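Local coordinates for protein phosphoribosylformylglycinamidine cyclo-ligase (Thermus thermophilus HB8, PDB 5AVM) that probably catalyses the ATP-dependent ring closure of formylglycinamidine ribonucleotide to aminoimidazole ribonucleotide in de novo purine biosynthesis, at residues G64-L69 with G80-N85; A70-D75 with L192-V197; S183-N188 with P274-L279; L209-S212 with L218-H221; E288-Y291 with N295-L298. All blocks are in the same frame, centred on the assembly; numbering follows the deposited sequence.

Contact 1 (G64-L69 with G80-N85); sequences GTKTLL and GFDLVN. With SO4 (sulfate ion), chain L.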
# COMPACT_ATOMS: atom_id res chain seq x y z
N GLY B 64 -0.41 -7.87 9.25
CA GLY B 64 -1.46 -8.83 9.54
C GLY B 64 -1.93 -8.74 10.98
O GLY B 64 -1.55 -7.83 11.70
N THR B 65 -2.74 -9.70 11.40
CA THR B 65 -3.27 -9.73 12.76
C THR B 65 -2.16 -9.83 13.80
O THR B 65 -2.39 -9.56 14.99
CB THR B 65 -4.29 -10.87 12.91
OG1 THR B 65 -5.47 -10.55 12.17
CG2 THR B 65 -4.66 -11.09 14.37
N LYS B 66 -0.96 -10.22 13.38
CA LYS B 66 0.16 -10.31 14.32
C LYS B 66 0.24 -8.99 15.07
O LYS B 66 0.69 -8.95 16.21
CB LYS B 66 1.48 -10.54 13.58
CG LYS B 66 2.69 -10.66 14.51
CD LYS B 66 3.89 -11.20 13.75
CE LYS B 66 5.04 -11.56 14.70
NZ LYS B 66 6.11 -12.31 13.96
N THR B 67 -0.19 -7.92 14.40
CA THR B 67 -0.17 -6.57 14.95
C THR B 67 -0.96 -6.48 16.25
O THR B 67 -0.53 -5.82 17.20
CB THR B 67 -0.74 -5.56 13.95
OG1 THR B 67 0.05 -5.57 12.75
CG2 THR B 67 -0.71 -4.16 14.54
N LEU B 68 -2.12 -7.12 16.29
CA LEU B 68 -2.94 -7.09 17.50
C LEU B 68 -2.23 -7.83 18.62
O LEU B 68 -2.25 -7.39 19.78
CB LEU B 68 -4.31 -7.71 17.20
CG LEU B 68 -5.04 -6.95 16.10
CD1 LEU B 68 -6.34 -7.64 15.74
CD2 LEU B 68 -5.29 -5.52 16.56
N LEU B 69 -1.57 -8.94 18.29
CA LEU B 69 -0.83 -9.71 19.28
C LEU B 69 0.28 -8.87 19.90
O LEU B 69 0.50 -8.91 21.12
CB LEU B 69 -0.22 -10.96 18.65
CG LEU B 69 0.60 -11.86 19.58
CD1 LEU B 69 -0.29 -12.43 20.68
CD2 LEU B 69 1.24 -12.99 18.78
N GLY B 80 8.26 -3.57 12.65
CA GLY B 80 8.94 -2.94 11.53
C GLY B 80 9.70 -3.96 10.71
O GLY B 80 9.78 -3.86 9.49
N PHE B 81 10.28 -4.95 11.37
CA PHE B 81 11.01 -5.98 10.65
C PHE B 81 10.05 -6.99 10.02
O PHE B 81 10.31 -7.52 8.94
CB PHE B 81 12.01 -6.69 11.58
CG PHE B 81 13.15 -5.81 12.02
CD1 PHE B 81 12.94 -4.76 12.91
CD2 PHE B 81 14.44 -6.01 11.51
CE1 PHE B 81 13.99 -3.93 13.30
CE2 PHE B 81 15.49 -5.19 11.89
CZ PHE B 81 15.27 -4.14 12.79
N ASP B 82 8.94 -7.25 10.70
CA ASP B 82 7.96 -8.19 10.18
C ASP B 82 7.49 -7.76 8.80
O ASP B 82 7.40 -8.58 7.89
CB ASP B 82 6.75 -8.30 11.12
CG ASP B 82 7.04 -9.18 12.34
OD1 ASP B 82 7.46 -10.35 12.16
OD2 ASP B 82 6.83 -8.70 13.48
N LEU B 83 7.19 -6.48 8.64
CA LEU B 83 6.72 -5.95 7.35
C LEU B 83 7.81 -5.89 6.28
O LEU B 83 7.65 -6.40 5.18
CB LEU B 83 6.13 -4.55 7.55
CG LEU B 83 5.61 -3.88 6.28
CD1 LEU B 83 4.66 -4.81 5.53
CD2 LEU B 83 4.93 -2.58 6.65
N VAL B 84 8.92 -5.25 6.62
CA VAL B 84 10.04 -5.10 5.70
C VAL B 84 10.59 -6.44 5.25
O VAL B 84 10.78 -6.68 4.06
CB VAL B 84 11.15 -4.24 6.35
CG1 VAL B 84 12.41 -4.27 5.51
CG2 VAL B 84 10.66 -2.81 6.51
N ASN B 85 10.85 -7.34 6.21
CA ASN B 85 11.37 -8.66 5.89
C ASN B 85 10.41 -9.50 5.07
O ASN B 85 10.84 -10.28 4.22
CB ASN B 85 11.74 -9.40 7.17
CG ASN B 85 12.97 -8.83 7.83
OD1 ASN B 85 13.51 -7.83 7.36
ND2 ASN B 85 13.41 -9.45 8.91
S SO4 L . -3.14 -13.27 9.79
O1 SO4 L . -4.19 -13.26 10.82
O2 SO4 L . -3.26 -12.06 8.94
O3 SO4 L . -1.81 -13.28 10.43
O4 SO4 L . -3.28 -14.48 8.95
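The carboxylate of D82 is the flat group here, and the ammonium of K66 approaches it from above its plane: NZ lies 39° out of that plane and 3.0 Å from D82 OD1. This is a salt bridge with a hydrogen bond in it. The nearest lysine atom to D82 OD2 is the methylene K66 CE, at 3.6 Å, so the bond is made to OD1. The two side chains cross at about a right angle. K66 reaches this far because CG is anti to the backbone N (chi1 -180°) and the rest of the chain is extended. Neither charged end depends on this pair alone. K66 NZ also bonds to H186 O, R219 O and Y190 OH, and D82 OD1 takes the backbone N-H of H221, which would help fix the carboxylate. Both residues are buried, so these partners satisfy charge away from solvent. One residue past the lysine, T67 OG1 reaches back to G64 O at 3.0 Å. T65 N makes a weak but straight bond of 3.4 Å to sulfate O2 (168° at the hydrogen), and G189 N and Y190 N bind the same ion, probably from the crystallisation liquor. Backbone amides just before or at the starts of helices 66-72 and 190-196 thus gather round an anion site, which may be a place for a phosphate group.

Contact 2 (A70-D75 with L192-V197); sequences ALEAGD and LIRKVV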
# COMPACT_ATOMS: atom_id res chain seq x y z
N ALA B 70 0.96 -8.10 19.06
CA ALA B 70 2.07 -7.24 19.49
C ALA B 70 1.62 -6.10 20.40
O ALA B 70 2.25 -5.81 21.42
CB ALA B 70 2.80 -6.67 18.28
N LEU B 71 0.53 -5.43 20.03
CA LEU B 71 0.03 -4.33 20.84
C LEU B 71 -0.33 -4.86 22.22
O LEU B 71 0.12 -4.32 23.24
CB LEU B 71 -1.20 -3.70 20.18
CG LEU B 71 -0.99 -2.90 18.89
CD1 LEU B 71 -2.33 -2.65 18.23
CD2 LEU B 71 -0.27 -1.59 19.19
N GLU B 72 -1.12 -5.93 22.25
CA GLU B 72 -1.55 -6.56 23.49
C GLU B 72 -0.35 -6.83 24.40
O GLU B 72 -0.37 -6.48 25.58
CB GLU B 72 -2.29 -7.86 23.20
CG GLU B 72 -3.58 -7.69 22.42
CD GLU B 72 -4.33 -9.00 22.26
OE1 GLU B 72 -3.80 -9.92 21.59
OE2 GLU B 72 -5.45 -9.11 22.80
N ALA B 73 0.68 -7.46 23.85
CA ALA B 73 1.88 -7.78 24.62
C ALA B 73 2.70 -6.52 24.89
O ALA B 73 3.74 -6.58 25.55
CB ALA B 73 2.73 -8.79 23.86
N GLY B 74 2.23 -5.39 24.38
CA GLY B 74 2.92 -4.13 24.59
C GLY B 74 4.34 -4.05 24.05
O GLY B 74 5.25 -3.62 24.76
N ASP B 75 4.53 -4.45 22.80
CA ASP B 75 5.85 -4.41 22.18
C ASP B 75 5.78 -4.53 20.66
O ASP B 75 5.78 -5.64 20.12
CB ASP B 75 6.73 -5.53 22.75
CG ASP B 75 8.11 -5.58 22.11
OD1 ASP B 75 8.57 -4.55 21.58
OD2 ASP B 75 8.75 -6.66 22.14
N LEU B 192 -5.32 -17.44 14.23
CA LEU B 192 -5.49 -18.75 14.85
C LEU B 192 -4.71 -18.68 16.15
O LEU B 192 -5.22 -19.08 17.20
CB LEU B 192 -4.92 -19.84 13.93
CG LEU B 192 -5.02 -21.32 14.35
CD1 LEU B 192 -6.35 -21.58 15.06
CD2 LEU B 192 -4.90 -22.21 13.13
N ILE B 193 -3.50 -18.14 16.08
CA ILE B 193 -2.62 -17.98 17.24
C ILE B 193 -3.25 -17.20 18.39
O ILE B 193 -3.24 -17.66 19.53
CB ILE B 193 -1.29 -17.29 16.83
CG1 ILE B 193 -0.42 -18.26 16.04
CG2 ILE B 193 -0.56 -16.78 18.05
CD1 ILE B 193 0.77 -17.61 15.37
N ARG B 194 -3.79 -16.02 18.11
CA ARG B 194 -4.39 -15.20 19.16
C ARG B 194 -5.55 -15.92 19.85
O ARG B 194 -5.82 -15.68 21.03
CB ARG B 194 -4.85 -13.85 18.60
CG ARG B 194 -3.70 -12.91 18.21
CD ARG B 194 -4.20 -11.52 17.84
NE ARG B 194 -4.79 -10.82 18.99
CZ ARG B 194 -6.00 -10.26 18.99
NH1 ARG B 194 -6.76 -10.33 17.91
NH2 ARG B 194 -6.44 -9.64 20.07
N LYS B 195 -6.22 -16.80 19.12
CA LYS B 195 -7.32 -17.57 19.68
C LYS B 195 -6.77 -18.68 20.57
O LYS B 195 -7.24 -18.89 21.68
CB LYS B 195 -8.16 -18.21 18.57
CG LYS B 195 -8.97 -19.42 19.04
CD LYS B 195 -9.75 -20.07 17.91
CE LYS B 195 -10.31 -21.42 18.34
NZ LYS B 195 -9.23 -22.43 18.60
N VAL B 196 -5.77 -19.40 20.05
CA VAL B 196 -5.15 -20.49 20.79
C VAL B 196 -4.47 -20.05 22.10
O VAL B 196 -4.60 -20.72 23.12
CB VAL B 196 -4.13 -21.24 19.89
CG1 VAL B 196 -3.27 -22.17 20.72
CG2 VAL B 196 -4.86 -22.05 18.84
N VAL B 197 -3.76 -18.93 22.06
CA VAL B 197 -3.07 -18.43 23.26
C VAL B 197 -3.93 -17.48 24.09
O VAL B 197 -3.49 -16.98 25.13
CB VAL B 197 -1.75 -17.70 22.90
CG1 VAL B 197 -0.84 -18.63 22.13
CG2 VAL B 197 -2.04 -16.44 22.10
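E72 and R194 meet through their charged ends alone, and the tight part is a two-nitrogen, side-on grip. R194 NE donates to E72 OE1 at 2.9 Å and R194 NH2 to E72 OE2 at 3.0 Å; a further bond from NH2 to OE1 is weak. Seen from the arginine the fit is good, because both oxygens lie close to the guanidinium plane. Seen from the glutamate it is less so: the two flat groups are turned 66° apart, and the nitrogens come from above the carboxylate plane. A bend at chi3 (66°) turns the arginine tip toward the glutamate. Behind the tip, R194 CD packs on T65, just before helix 66-72, and on L69, while L68 meets the guanidinium at NH1. That helix closes in a Schellman motif at G74, whose positive phi goes with the bonds D75 N to A70 O, 3.0 Å, and G74 N to L71 O. The bridge joins the last turn of helix 66-72, in the N-terminal part of the chain, to helix 190-196 in the C-terminal part. On the loose side E72 is solvent-exposed and R194 partly so, and the nearest CA atoms of the two segments, those of E72 and R194, remain 10.1 Å apart.

Contact 3 (S183-N188 with P274-L279); sequences SGPHTN and PVFPYL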
# COMPACT_ATOMS: atom_id res chain seq x y z
N SER B 183 11.71 -18.27 11.24
CA SER B 183 12.06 -17.89 12.60
C SER B 183 10.90 -18.07 13.56
O SER B 183 10.95 -17.65 14.72
CB SER B 183 12.48 -16.43 12.64
OG SER B 183 11.34 -15.61 12.44
N GLY B 184 9.83 -18.69 13.07
CA GLY B 184 8.66 -18.88 13.90
C GLY B 184 7.45 -18.70 13.02
O GLY B 184 7.52 -18.99 11.83
N PRO B 185 6.33 -18.21 13.57
CA PRO B 185 5.14 -18.04 12.73
C PRO B 185 5.30 -16.98 11.64
O PRO B 185 4.53 -16.94 10.68
CB PRO B 185 4.05 -17.68 13.74
CG PRO B 185 4.56 -18.30 15.04
CD PRO B 185 6.02 -17.95 14.98
N HIS B 186 6.32 -16.13 11.78
CA HIS B 186 6.54 -15.07 10.81
C HIS B 186 5.36 -14.11 10.84
O HIS B 186 5.07 -13.53 11.89
CB HIS B 186 6.76 -15.64 9.41
CG HIS B 186 8.18 -16.04 9.14
ND1 HIS B 186 8.61 -16.47 7.91
CD2 HIS B 186 9.27 -16.01 9.94
CE1 HIS B 186 9.91 -16.69 7.95
NE2 HIS B 186 10.34 -16.42 9.17
N THR B 187 4.67 -13.94 9.72
CA THR B 187 3.54 -13.01 9.71
C THR B 187 2.24 -13.51 9.09
O THR B 187 1.53 -12.76 8.42
CB THR B 187 3.94 -11.67 9.02
OG1 THR B 187 4.70 -11.93 7.84
CG2 THR B 187 4.75 -10.81 9.97
N ASN B 188 1.92 -14.77 9.32
CA ASN B 188 0.68 -15.33 8.82
C ASN B 188 0.15 -16.34 9.83
O ASN B 188 0.93 -17.07 10.44
CB ASN B 188 0.89 -15.98 7.45
CG ASN B 188 0.87 -14.97 6.31
OD1 ASN B 188 -0.18 -14.47 5.91
ND2 ASN B 188 2.05 -14.66 5.78
N PRO B 274 9.69 -25.03 17.66
CA PRO B 274 8.94 -25.68 18.73
C PRO B 274 7.59 -25.04 19.07
O PRO B 274 6.70 -25.69 19.62
CB PRO B 274 9.91 -25.62 19.91
CG PRO B 274 10.58 -24.30 19.68
CD PRO B 274 10.88 -24.34 18.20
N VAL B 275 7.46 -23.75 18.73
CA VAL B 275 6.23 -23.01 19.00
C VAL B 275 5.04 -23.55 18.23
O VAL B 275 3.91 -23.37 18.67
CB VAL B 275 6.39 -21.52 18.67
CG1 VAL B 275 6.42 -21.32 17.16
CG2 VAL B 275 5.27 -20.73 19.30
N PHE B 276 5.28 -24.20 17.09
CA PHE B 276 4.19 -24.75 16.28
C PHE B 276 3.44 -25.92 16.91
O PHE B 276 2.25 -25.82 17.19
CB PHE B 276 4.70 -25.14 14.90
CG PHE B 276 5.05 -23.97 14.03
CD1 PHE B 276 4.11 -22.98 13.76
CD2 PHE B 276 6.33 -23.85 13.48
CE1 PHE B 276 4.44 -21.88 12.96
CE2 PHE B 276 6.67 -22.76 12.69
CZ PHE B 276 5.73 -21.77 12.43
N PRO B 277 4.13 -27.06 17.14
CA PRO B 277 3.43 -28.20 17.74
C PRO B 277 2.83 -27.84 19.10
O PRO B 277 1.88 -28.47 19.56
CB PRO B 277 4.51 -29.27 17.83
CG PRO B 277 5.77 -28.46 17.98
CD PRO B 277 5.57 -27.36 16.99
N TYR B 278 3.41 -26.83 19.74
CA TYR B 278 2.94 -26.35 21.03
C TYR B 278 1.57 -25.71 20.83
O TYR B 278 0.61 -26.05 21.51
CB TYR B 278 3.91 -25.32 21.60
CG TYR B 278 3.45 -24.76 22.92
CD1 TYR B 278 3.32 -25.58 24.04
CD2 TYR B 278 3.07 -23.42 23.03
CE1 TYR B 278 2.83 -25.08 25.24
CE2 TYR B 278 2.57 -22.91 24.22
CZ TYR B 278 2.45 -23.75 25.32
OH TYR B 278 1.93 -23.26 26.49
N LEU B 279 1.49 -24.79 19.88
CA LEU B 279 0.23 -24.12 19.58
C LEU B 279 -0.77 -25.21 19.19
O LEU B 279 -1.88 -25.27 19.71
CB LEU B 279 0.42 -23.15 18.41
CG LEU B 279 1.41 -22.02 18.64
CD1 LEU B 279 1.67 -21.27 17.34
CD2 LEU B 279 0.87 -21.09 19.71
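P185 and G184 rest on V275 and F276 where the loop between strand 176-181 and helix 190-196 meets the start of helix 275-283, a buried loop-to-helix contact within the C-terminal part of the chain. In the first shell, P185 CD lies 4.0 Å from V275 CG1, and P185 CG is 4.1 Å from F276 CE1, the proline crossing the phenyl ring at a slant. The closest approach is polar to apolar: G184 O stands 3.4 Å from F276 CZ. No hydrogen bond spans the two segments. One shell out, G184 O is bonded by N295 ND2, which probably helps hold the carbonyl beside the aromatic ring. G184 itself has backbone angles (phi 142°, psi -149°) that favour glycine, since a CB would run into the preceding carbonyl O and P185 CD. P185 also leans on Y190 and I193 of the following helix, while farther along the loop the H186 ring stacks on H221. On the helix side, V275 carries CG1 in the position between backbone N and carbonyl carbon (chi1 72°). That same methyl touches the proline and sits above the centre of the F276 ring, 4.3 Å from its plane.

Contact 4 (L209-S212 with L218-H221); sequences LGES and LRPH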
# COMPACT_ATOMS: atom_id res chain seq x y z
N LEU B 209 9.94 -24.55 24.75
CA LEU B 209 10.30 -23.46 23.83
C LEU B 209 11.70 -22.89 24.07
O LEU B 209 12.41 -22.58 23.11
CB LEU B 209 9.29 -22.31 23.92
CG LEU B 209 7.80 -22.63 23.70
CD1 LEU B 209 7.01 -21.34 23.66
CD2 LEU B 209 7.62 -23.41 22.41
N GLY B 210 12.10 -22.77 25.33
CA GLY B 210 13.40 -22.21 25.64
C GLY B 210 13.25 -20.71 25.85
O GLY B 210 14.22 -19.98 26.05
N GLU B 211 12.00 -20.26 25.79
CA GLU B 211 11.66 -18.85 25.95
C GLU B 211 10.15 -18.81 26.18
O GLU B 211 9.51 -19.87 26.25
CB GLU B 211 12.01 -18.08 24.68
CG GLU B 211 11.10 -18.38 23.50
CD GLU B 211 11.74 -18.05 22.17
OE1 GLU B 211 12.47 -17.04 22.10
OE2 GLU B 211 11.51 -18.79 21.19
N SER B 212 9.59 -17.61 26.27
CA SER B 212 8.15 -17.45 26.49
C SER B 212 7.34 -17.36 25.19
O SER B 212 7.90 -17.37 24.09
CB SER B 212 7.88 -16.20 27.32
OG SER B 212 8.28 -15.04 26.62
N LEU B 218 6.52 -13.33 18.78
CA LEU B 218 6.81 -12.00 18.25
C LEU B 218 8.15 -11.90 17.53
O LEU B 218 8.51 -10.83 17.02
CB LEU B 218 6.72 -10.95 19.37
CG LEU B 218 5.30 -10.69 19.88
CD1 LEU B 218 5.32 -9.59 20.93
CD2 LEU B 218 4.41 -10.28 18.72
N ARG B 219 8.91 -12.99 17.49
CA ARG B 219 10.18 -13.00 16.79
C ARG B 219 9.87 -12.57 15.36
O ARG B 219 9.04 -13.17 14.68
CB ARG B 219 10.80 -14.41 16.79
CG ARG B 219 12.10 -14.52 16.02
CD ARG B 219 12.98 -15.62 16.60
NE ARG B 219 13.48 -15.27 17.93
CZ ARG B 219 13.42 -16.07 18.99
NH1 ARG B 219 12.87 -17.28 18.88
NH2 ARG B 219 13.90 -15.67 20.16
N PRO B 220 10.53 -11.50 14.89
CA PRO B 220 10.32 -10.97 13.55
C PRO B 220 10.38 -11.96 12.38
O PRO B 220 11.07 -12.98 12.43
CB PRO B 220 11.38 -9.88 13.44
CG PRO B 220 11.53 -9.40 14.86
CD PRO B 220 11.54 -10.70 15.62
N HIS B 221 9.65 -11.63 11.32
CA HIS B 221 9.63 -12.40 10.09
C HIS B 221 11.09 -12.39 9.61
O HIS B 221 11.72 -11.33 9.60
CB HIS B 221 8.72 -11.70 9.07
CG HIS B 221 8.44 -12.50 7.84
ND1 HIS B 221 7.17 -12.94 7.52
CD2 HIS B 221 9.25 -12.93 6.85
CE1 HIS B 221 7.22 -13.61 6.38
NE2 HIS B 221 8.46 -13.62 5.95
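R219 reaches E211 across the short helix 213-218, which lies between the two segments, and its side chain can be followed outward. CB leads to CG, which is anti to the backbone N, and the next carbon, R219 CD, rests against S183 O of the neighbouring loop. There the chain bends (chi3 -69°), carrying NE and CZ toward the glutamate, so that R219 CZ is 3.4 Å from E211 OE1. At the tip the grip is end-on: R219 NH2 donates to E211 OE1 at 2.8 Å and R219 NH1 to E211 OE2 at 3.1 Å. A third bond, from NH1 to OE1, is weak. Both carboxylate oxygens use their syn lone pairs, as expected of a paired carboxylate and guanidinium, yet the two planes are 30° apart and the oxygens lie off the guanidinium plane. Both bonds are bent, the shorter one to 137° at the hydrogen. Next to E211, S212 is the N-cap of helix 213-218, its OG making a weak bond to E215 N. Past the other end of the helix, P220 O accepts from S183 OG, and H221 NE2 bonds to H243 NE2. The ion pair thus joins the residue before the N-cap to the residue after the last turn. Two syn bonds to two nitrogens fix how the groups are turned, while solvent near these partly exposed partners probably screens the attraction.

Contact 5 (E288-Y291 with N295-L298); sequences EEMY and NMGL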
# COMPACT_ATOMS: atom_id res chain seq x y z
N GLU B 288 -3.40 -31.34 9.25
CA GLU B 288 -3.88 -30.88 7.94
C GLU B 288 -4.14 -29.38 7.94
O GLU B 288 -4.02 -28.71 6.92
CB GLU B 288 -5.16 -31.63 7.55
CG GLU B 288 -4.98 -33.13 7.33
CD GLU B 288 -4.24 -33.46 6.04
OE1 GLU B 288 -3.10 -32.98 5.85
OE2 GLU B 288 -4.81 -34.20 5.21
N GLU B 289 -4.50 -28.88 9.11
CA GLU B 289 -4.78 -27.46 9.30
C GLU B 289 -3.52 -26.68 9.66
O GLU B 289 -3.41 -25.50 9.36
CB GLU B 289 -5.84 -27.29 10.38
CG GLU B 289 -5.86 -25.92 11.03
CD GLU B 289 -7.09 -25.74 11.88
OE1 GLU B 289 -7.47 -26.69 12.59
OE2 GLU B 289 -7.68 -24.63 11.84
N MET B 290 -2.57 -27.34 10.31
CA MET B 290 -1.32 -26.69 10.69
C MET B 290 -0.53 -26.26 9.46
O MET B 290 0.05 -25.16 9.44
CB MET B 290 -0.46 -27.63 11.54
CG MET B 290 -0.91 -27.76 12.98
SD MET B 290 -1.08 -26.18 13.81
CE MET B 290 0.58 -25.86 14.35
N TYR B 291 -0.49 -27.12 8.45
CA TYR B 291 0.24 -26.82 7.22
C TYR B 291 -0.52 -25.90 6.28
O TYR B 291 0.03 -25.41 5.30
CB TYR B 291 0.60 -28.12 6.49
CG TYR B 291 1.76 -28.85 7.11
CD1 TYR B 291 1.60 -29.53 8.31
CD2 TYR B 291 3.03 -28.80 6.54
CE1 TYR B 291 2.68 -30.14 8.94
CE2 TYR B 291 4.12 -29.40 7.17
CZ TYR B 291 3.94 -30.07 8.37
OH TYR B 291 5.01 -30.65 9.01
N ASN B 295 3.71 -21.85 8.46
CA ASN B 295 4.81 -22.22 7.57
C ASN B 295 5.54 -23.48 8.02
O ASN B 295 6.37 -24.02 7.28
CB ASN B 295 5.80 -21.06 7.44
CG ASN B 295 6.45 -20.67 8.76
OD1 ASN B 295 7.05 -21.50 9.44
ND2 ASN B 295 6.35 -19.40 9.11
N MET B 296 5.22 -23.96 9.22
CA MET B 296 5.82 -25.18 9.76
C MET B 296 7.34 -25.20 9.70
O MET B 296 7.94 -26.27 9.65
CB MET B 296 5.26 -26.39 9.02
CG MET B 296 3.74 -26.50 9.07
SD MET B 296 3.11 -26.85 10.71
CE MET B 296 3.24 -25.33 11.48
N GLY B 297 7.96 -24.03 9.72
CA GLY B 297 9.41 -23.96 9.67
C GLY B 297 9.94 -23.72 8.26
O GLY B 297 11.15 -23.56 8.07
N LEU B 298 9.05 -23.71 7.28
CA LEU B 298 9.44 -23.48 5.89
C LEU B 298 9.30 -21.99 5.59
O LEU B 298 8.24 -21.53 5.20
CB LEU B 298 8.52 -24.29 4.96
CG LEU B 298 8.53 -25.80 5.20
CD1 LEU B 298 7.40 -26.45 4.45
CD2 LEU B 298 9.87 -26.38 4.76
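M296 approaches Y291 from a type I' turn running from N295 to L298, in which M296 (phi 51°) and G297 (phi 96°) both take positive phi and L298 N bonds to N295 O at 2.7 Å. N295 adds an Asx turn, its OD1 accepting from G297 N, also at 2.7 Å. Between the side chains, M296 lies over one face of the Y291 ring: CG is 3.4 Å from the ring centroid and only 8° off the normal, a CH-pi contact, while SD, 4.0 Å from the same centroid, makes a Met-aromatic contact over that face. The methionine can cover the ring because the bend at chi2 brings SD back over it, and that at chi3 turns CE toward M290. There M296 SD meets M290 CB at 3.7 Å, and the terminal methyls close the contact, with M290 CE 3.9 Å from M296 CE. The two methionines cross at about a right angle. M296 contributes about half of the buried surface. Around this, F276 of helix 275-283 packs against N295 and M296, W270 bonds to M296 O and touches Y291 and L298, and the turn carries the chain from helix 287-293 into strand 298-304.

From the N terminus, contact 1 comes first, closing a short loop between helices 66-72 and 79-92. Contact 2 starts on that same first helix and crosses contact 1, since its partner, helix 190-196, lies far along in the C-terminal part of the chain; it closes the longest loop of the five. Contact 3 opens before that helix and ends after it, so it crosses contact 2, and contact 4 lies wholly within its span, bracketing helix 213-218. Contact 5 follows in series, joining helix 287-293 to the turn before strand 298-304. Contacts 1, 3 and 4 touch through K66, D82, H186 and H221, tying the N-terminal and C-terminal parts together, while F276 and N295 connect contact 3 with contact 5.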